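Local coordinates for conserved hypothetical protein BT1257 (Bacteroides thetaiotaomicron, PDB 2FG1) that is of unknown function but, as a macro-domain protein, may remove ADP-ribose from modified thymidine in DNA, at residues A[66-71]-A[78-83]. Sequence-based numbering, arbitrary orientation. Where two conformers were deposited one is given.
Sequences GAVQFV and YVANMI
Q69 and N81 face each other in a hydrogen-bonded antiparallel pair, and their side chains add an amide-amide bond to the two backbone ones. With CG anti to the backbone N (chi1 176°) and the chain extended beyond it, Q69 runs alongside N81, and its OE1 accepts a hydrogen bond from N81 ND2 at 2.9 Å. The donor bends off the C=O direction and tilts out of the carbonyl plane of Q69, although OE1 lies almost in the amide plane of N81; the two amides are turned 62° apart. Both N81 amide atoms have further partners, ND2 also giving to P49 O and OD1 accepting from H26 NE2, which fixes the flip of this buried group. Q69 NE2 reaches A52 O in helix 48-59, and replacing Q69 by a leucine would probably cost A52 O this bond and leave one N-H of N81 without its acceptor. V71 and V79 form the next hydrogen-bonded pair.

On the other face, V68 CG1 packs 3.9 Å from A80 CB and lies over the rim of the F70 ring. CG of F70 sits anti to the carbonyl carbon (chi1 -61°), which brings CE1 within 3.8 Å of the same A80 methyl; F113 stacks on this ring. M82, a selenomethionine, meets V68 through CG while its tail runs on to C106 and V110 of helix 100-117. Just ahead of strand 68-74, A67 O accepts a hydrogen bond from I83 N at 2.9 Å. The whole is a beta hairpin at one edge of the macro-domain sheet, clasped between helices 48-59 and 100-117.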
# COMPACT_ATOMS: atom_id res chain seq x y z
N GLY A 66 -2.64 10.14 -3.87
CA GLY A 66 -2.63 10.49 -2.46
C GLY A 66 -3.82 9.97 -1.68
O GLY A 66 -3.78 9.96 -0.46
N ALA A 67 -4.86 9.51 -2.39
CA ALA A 67 -6.06 8.98 -1.74
C ALA A 67 -5.91 7.50 -1.38
O ALA A 67 -5.11 6.78 -1.98
CB ALA A 67 -7.30 9.19 -2.62
N VAL A 68 -6.69 7.06 -0.39
CA VAL A 68 -6.63 5.68 0.08
C VAL A 68 -8.05 5.17 0.32
O VAL A 68 -8.88 5.89 0.89
CB VAL A 68 -5.82 5.56 1.41
CG1 VAL A 68 -5.70 4.10 1.84
CG2 VAL A 68 -4.45 6.19 1.27
N GLN A 69 -8.28 3.92 -0.07
CA GLN A 69 -9.51 3.19 0.24
C GLN A 69 -9.18 2.02 1.14
O GLN A 69 -8.28 1.23 0.82
CB GLN A 69 -10.12 2.68 -1.06
CG GLN A 69 -11.37 1.83 -0.92
CD GLN A 69 -11.79 1.29 -2.25
OE1 GLN A 69 -11.01 0.65 -2.95
NE2 GLN A 69 -13.05 1.53 -2.62
N PHE A 70 -9.88 1.91 2.26
CA PHE A 70 -9.68 0.82 3.22
C PHE A 70 -10.80 -0.18 3.09
O PHE A 70 -11.98 0.18 3.17
CB PHE A 70 -9.60 1.36 4.66
CG PHE A 70 -8.48 2.33 4.88
CD1 PHE A 70 -7.23 1.89 5.30
CD2 PHE A 70 -8.66 3.70 4.68
CE1 PHE A 70 -6.18 2.80 5.50
CE2 PHE A 70 -7.62 4.61 4.88
CZ PHE A 70 -6.38 4.15 5.30
N VAL A 71 -10.46 -1.44 2.84
CA VAL A 71 -11.48 -2.49 2.75
C VAL A 71 -11.20 -3.56 3.78
O VAL A 71 -10.05 -3.93 4.03
CB VAL A 71 -11.59 -3.10 1.32
CG1 VAL A 71 -10.37 -3.92 0.96
CG2 VAL A 71 -12.84 -3.96 1.18
N TYR A 78 -7.54 -5.59 7.16
CA TYR A 78 -7.93 -4.62 6.15
C TYR A 78 -6.88 -4.57 5.05
O TYR A 78 -5.70 -4.88 5.30
CB TYR A 78 -8.08 -3.21 6.74
CG TYR A 78 -9.14 -3.15 7.81
CD1 TYR A 78 -10.43 -2.72 7.51
CD2 TYR A 78 -8.85 -3.55 9.12
CE1 TYR A 78 -11.41 -2.68 8.51
CE2 TYR A 78 -9.82 -3.52 10.11
CZ TYR A 78 -11.10 -3.09 9.79
OH TYR A 78 -12.06 -3.05 10.78
N VAL A 79 -7.30 -4.16 3.86
CA VAL A 79 -6.37 -3.83 2.77
C VAL A 79 -6.54 -2.36 2.44
O VAL A 79 -7.68 -1.88 2.30
CB VAL A 79 -6.63 -4.72 1.52
CG1 VAL A 79 -5.76 -4.26 0.33
CG2 VAL A 79 -6.39 -6.19 1.83
N ALA A 80 -5.43 -1.64 2.33
CA ALA A 80 -5.43 -0.24 1.95
C ALA A 80 -4.98 -0.12 0.50
O ALA A 80 -3.81 -0.37 0.17
CB ALA A 80 -4.50 0.55 2.87
N ASN A 81 -5.92 0.24 -0.37
CA ASN A 81 -5.64 0.50 -1.78
C ASN A 81 -5.17 1.96 -1.87
O ASN A 81 -5.98 2.87 -1.75
CB ASN A 81 -6.91 0.32 -2.64
CG ASN A 81 -7.44 -1.11 -2.66
OD1 ASN A 81 -6.70 -2.08 -2.59
ND2 ASN A 81 -8.76 -1.24 -2.85
N MSE A 82 -3.87 2.17 -2.05
CA MSE A 82 -3.27 3.50 -1.98
C MSE A 82 -2.94 3.99 -3.37
O MSE A 82 -2.12 3.40 -4.05
CB MSE A 82 -1.96 3.45 -1.18
CG MSE A 82 -2.10 2.90 0.26
SE MSE A 82 -0.47 3.11 1.31
CE MSE A 82 0.78 2.14 0.17
N ILE A 83 -3.56 5.09 -3.81
CA ILE A 83 -3.27 5.57 -5.16
C ILE A 83 -1.96 6.35 -5.15
O ILE A 83 -1.93 7.52 -4.75
CB ILE A 83 -4.43 6.39 -5.77
CG1 ILE A 83 -5.72 5.57 -5.77
CG2 ILE A 83 -4.07 6.82 -7.19
CD1 ILE A 83 -6.92 6.34 -6.34